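Long-range contact in appr-1-p processing domain protein (Thermus aquaticus Y51MC23, PDB 5M31), which is of unspecified function but belongs to the macro domain family, with a mixed beta sheet flanked by helices: residues 119-125 with 151-157. Residues are numbered along the deposited sequence; the frame is centred on the assembly and turned at random.
Sequences RSIALPP and GVEVWVY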
ATOM      1  N   ARG A 119      -5.490   1.632  13.133  1.00 21.87           N
ATOM      2  CA  ARG A 119      -4.670   2.321  14.122  1.00 22.62           C
ATOM      3  C   ARG A 119      -3.175   2.091  13.894  1.00 21.74           C
ATOM      4  O   ARG A 119      -2.354   2.729  14.538  1.00 22.27           O
ATOM      5  CB  ARG A 119      -5.012   1.842  15.549  1.00 25.04           C
ATOM      6  CG  ARG A 119      -6.472   1.957  15.895  1.00 27.29           C
ATOM      7  CD  ARG A 119      -6.984   3.383  15.803  1.00 28.84           C
ATOM      8  NE  ARG A 119      -6.163   4.329  16.567  1.00 31.42           N
ATOM      9  CZ  ARG A 119      -6.210   4.544  17.883  1.00 34.18           C
ATOM     10  NH1 ARG A 119      -7.070   3.897  18.697  1.00 37.06           N
ATOM     11  NH2 ARG A 119      -5.389   5.447  18.420  1.00 36.75           N
ATOM     12  N   SER A 120      -2.831   1.150  13.022  1.00 20.79           N
ATOM     13  CA  SER A 120      -1.419   0.955  12.664  1.00 20.65           C
ATOM     14  C   SER A 120      -1.328   0.376  11.274  1.00 19.59           C
ATOM     15  O   SER A 120      -2.156  -0.436  10.880  1.00 18.97           O
ATOM     16  CB  SER A 120      -0.708   0.044  13.672  1.00 21.68           C
ATOM     17  OG  SER A 120      -1.371  -1.184  13.758  1.00 21.87           O
ATOM     18  N   ILE A 121      -0.341   0.849  10.510  1.00 19.13           N
ATOM     19  CA  ILE A 121      -0.214   0.491   9.098  1.00 18.39           C
ATOM     20  C   ILE A 121       1.256   0.570   8.709  1.00 18.00           C
ATOM     21  O   ILE A 121       2.011   1.390   9.237  1.00 19.01           O
ATOM     22  CB  ILE A 121      -1.082   1.413   8.198  1.00 17.91           C
ATOM     23  CG1 ILE A 121      -1.165   0.908   6.760  1.00 17.73           C
ATOM     24  CG2 ILE A 121      -0.644   2.852   8.313  1.00 18.24           C
ATOM     25  CD1 ILE A 121      -2.381   1.449   6.007  1.00 17.60           C
ATOM     26  N   ALA A 122       1.659  -0.310   7.799  1.00 17.53           N
ATOM     27  CA  ALA A 122       3.007  -0.314   7.255  1.00 17.65           C
ATOM     28  C   ALA A 122       2.944  -0.291   5.735  1.00 17.57           C
ATOM     29  O   ALA A 122       2.104  -0.949   5.149  1.00 17.25           O
ATOM     30  CB  ALA A 122       3.804  -1.543   7.695  1.00 18.32           C
ATOM     31  N   LEU A 123       3.909   0.427   5.180  1.00 17.54           N
ATOM     32  CA  LEU A 123       3.988   0.700   3.763  1.00 18.38           C
ATOM     33  C   LEU A 123       5.388   0.403   3.247  1.00 18.25           C
ATOM     34  O   LEU A 123       6.376   0.639   3.942  1.00 18.74           O
ATOM     35  CB  LEU A 123       3.874   2.194   3.522  1.00 20.25           C
ATOM     36  CG  LEU A 123       2.796   3.127   3.551  1.00 24.50           C
ATOM     37  CD1 LEU A 123       2.368   3.284   4.991  1.00 25.36           C
ATOM     38  CD2 LEU A 123       3.311   4.423   2.917  1.00 24.22           C
ATOM     39  N   PRO A 124       5.484  -0.042   1.985  1.00 17.81           N
ATOM     40  CA  PRO A 124       6.741   0.013   1.271  1.00 19.04           C
ATOM     41  C   PRO A 124       7.024   1.427   0.773  1.00 19.54           C
ATOM     42  O   PRO A 124       6.192   2.276   0.865  1.00 18.52           O
ATOM     43  CB  PRO A 124       6.498  -0.953   0.090  1.00 18.90           C
ATOM     44  CG  PRO A 124       5.064  -0.845  -0.187  1.00 18.09           C
ATOM     45  CD  PRO A 124       4.379  -0.422   1.093  1.00 17.75           C
ATOM     46  N   PRO A 125       8.147   1.616   0.061  1.00 21.48           N
ATOM     47  CA  PRO A 125       8.450   3.002  -0.328  1.00 23.14           C
ATOM     48  C   PRO A 125       7.719   3.488  -1.617  1.00 23.50           C
ATOM     49  O   PRO A 125       8.243   4.328  -2.341  1.00 27.58           O
ATOM     50  CB  PRO A 125       9.970   3.000  -0.478  1.00 25.46           C
ATOM     51  CG  PRO A 125      10.390   1.567  -0.575  1.00 25.38           C
ATOM     52  CD  PRO A 125       9.318   0.738   0.057  1.00 23.35           C
ATOM     53  N   GLY A 151      -3.608   9.468  15.876  1.00 35.43           N
ATOM     54  CA  GLY A 151      -3.754   8.183  16.540  1.00 32.92           C
ATOM     55  C   GLY A 151      -3.276   6.971  15.747  1.00 29.79           C
ATOM     56  O   GLY A 151      -3.469   5.831  16.169  1.00 28.45           O
ATOM     57  N   VAL A 152      -2.661   7.209  14.593  1.00 27.05           N
ATOM     58  CA  VAL A 152      -2.249   6.108  13.742  1.00 25.05           C
ATOM     59  C   VAL A 152      -0.748   5.978  13.715  1.00 25.96           C
ATOM     60  O   VAL A 152      -0.038   6.967  13.458  1.00 27.24           O
ATOM     61  CB  VAL A 152      -2.727   6.329  12.288  1.00 23.23           C
ATOM     62  CG1 VAL A 152      -2.349   5.129  11.441  1.00 21.84           C
ATOM     63  CG2 VAL A 152      -4.237   6.546  12.268  1.00 23.22           C
ATOM     64  N   GLU A 153      -0.258   4.785  14.027  1.00 25.78           N
ATOM     65  CA  GLU A 153       1.201   4.497  13.933  1.00 26.71           C
ATOM     66  C   GLU A 153       1.522   4.022  12.537  1.00 24.07           C
ATOM     67  O   GLU A 153       0.925   3.065  12.108  1.00 23.36           O
ATOM     68  CB  GLU A 153       1.576   3.433  14.935  1.00 29.14           C
ATOM     69  CG  GLU A 153       1.204   3.845  16.341  1.00 32.68           C
ATOM     70  CD  GLU A 153       1.964   3.096  17.409  1.00 37.68           C
ATOM     71  OE1 GLU A 153       2.376   1.936  17.148  1.00 42.01           O
ATOM     72  OE2 GLU A 153       2.156   3.685  18.521  1.00 40.06           O
ATOM     73  N   VAL A 154       2.337   4.790  11.797  1.00 24.18           N
ATOM     74  CA  VAL A 154       2.666   4.520  10.400  1.00 23.27           C
ATOM     75  C   VAL A 154       4.139   4.149  10.289  1.00 23.79           C
ATOM     76  O   VAL A 154       5.012   4.882  10.774  1.00 25.82           O
ATOM     77  CB  VAL A 154       2.474   5.755   9.510  1.00 23.59           C
ATOM     78  CG1 VAL A 154       2.669   5.391   8.056  1.00 23.50           C
ATOM     79  CG2 VAL A 154       1.115   6.375   9.745  1.00 23.88           C
ATOM     80  N   TRP A 155       4.377   2.994   9.687  1.00 22.80           N
ATOM     81  CA  TRP A 155       5.718   2.509   9.504  0.60 23.22           C
ATOM     82  C   TRP A 155       6.002   2.417   8.051  1.00 22.96           C
ATOM     83  O   TRP A 155       5.209   1.843   7.282  1.00 22.32           O
ATOM     84  CB  TRP A 155       5.864   1.162  10.139  0.60 23.39           C
ATOM     85  CG  TRP A 155       5.524   1.218  11.550  0.60 24.38           C
ATOM     86  CD1 TRP A 155       4.266   1.083  12.099  0.60 24.19           C
ATOM     87  CD2 TRP A 155       6.369   1.656  12.595  0.60 25.37           C
ATOM     88  NE1 TRP A 155       4.329   1.297  13.449  0.60 24.97           N
ATOM     89  CE2 TRP A 155       5.617   1.626  13.782  0.60 25.92           C
ATOM     90  CE3 TRP A 155       7.736   1.987  12.669  0.60 26.16           C
ATOM     91  CZ2 TRP A 155       6.179   1.951  15.004  0.60 26.91           C
ATOM     92  CZ3 TRP A 155       8.272   2.242  13.850  0.60 27.57           C
ATOM     93  CH2 TRP A 155       7.484   2.283  15.018  0.60 27.84           C
ATOM     94  N   VAL A 156       7.065   3.101   7.623  1.00 23.96           N
ATOM     95  CA  VAL A 156       7.423   3.107   6.231  1.00 24.60           C
ATOM     96  C   VAL A 156       8.725   2.411   6.090  1.00 25.64           C
ATOM     97  O   VAL A 156       9.698   2.736   6.774  1.00 27.07           O
ATOM     98  CB  VAL A 156       7.504   4.527   5.608  1.00 25.57           C
ATOM     99  CG1 VAL A 156       7.706   4.426   4.102  1.00 26.42           C
ATOM    100  CG2 VAL A 156       6.228   5.317   5.951  1.00 26.62           C
ATOM    101  N   TYR A 157       8.724   1.371   5.267  1.00 25.38           N
ATOM    102  CA  TYR A 157       9.912   0.610   5.021  1.00 27.96           C
ATOM    103  C   TYR A 157      10.725   1.254   3.897  1.00 30.58           C
ATOM    104  O   TYR A 157      10.189   1.530   2.821  1.00 31.45           O
ATOM    105  CB  TYR A 157       9.522  -0.847   4.742  1.00 27.68           C
ATOM    106  CG  TYR A 157       9.145  -1.602   5.984  1.00 27.31           C
ATOM    107  CD1 TYR A 157       7.998  -1.278   6.740  1.00 26.79           C
ATOM    108  CD2 TYR A 157      10.021  -2.549   6.532  1.00 28.05           C
ATOM    109  CE1 TYR A 157       7.694  -1.946   7.893  1.00 27.06           C
ATOM    110  CE2 TYR A 157       9.688  -3.255   7.657  1.00 28.01           C
ATOM    111  CZ  TYR A 157       8.595  -2.899   8.395  1.00 28.82           C
ATOM    112  OH  TYR A 157       8.328  -3.537   9.565  1.00 29.70           O
TER
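Arg119 reaches across to Gly151 and holds its carbonyl oxygen with two nitrogens of one guanidinium edge. Arg119 NE lies 3.1 Å and Arg119 NH2 3.0 Å from Gly151 O; the NH2 bond meets a lone pair in the carbonyl plane, whereas NE sits well above that plane. Bends about chi2 and chi3 curl the arginine chain back, although its CB starts away from the partner. Beyond this pair of side-chain bonds the backbones run parallel, and five hydrogen bonds alternate in direction between them. Glu153 N donates to Arg119 O, and Ile121 N in turn to Glu153 O. In the middle Trp155 N donates to Ile121 O at 2.9 Å, followed by Leu123 N to Trp155 O. At the end Tyr157 N gives an almost straight bond to Leu123 O (2.8 Å, N-H...O angle 178°). CA-H groups add weaker contacts to the same carbonyls, as from Ala122 CA to Trp155 O at 3.1 Å. The backbone N-H and C=O of Ala122 point away from 153-157 and are bonded by strand 26-31, as those of Val154 are by strand 11-15. Ser120 OG is satisfied by Glu25 N. Past the last bond the imide nitrogen of Pro125 carries no hydrogen, and Pro125 CD simply comes close to Tyr157 O.

On one face, Leu123 CD1 meets Val154 CG1 at 3.7 Å, while Ile121 and Val154 lie side by side; helix 135-146 packs on Val154 and Val156 here. On the face of Ser120, Ala122 and Trp155, Ala122 CB meets Tyr157 CE1 (3.9 Å), near Leu19 and Ala22. Strands 120-123 and 153-157, linked through helix 135-146, thus form a classic beta-alpha-beta crossover in the mixed sheet of the macro domain fold.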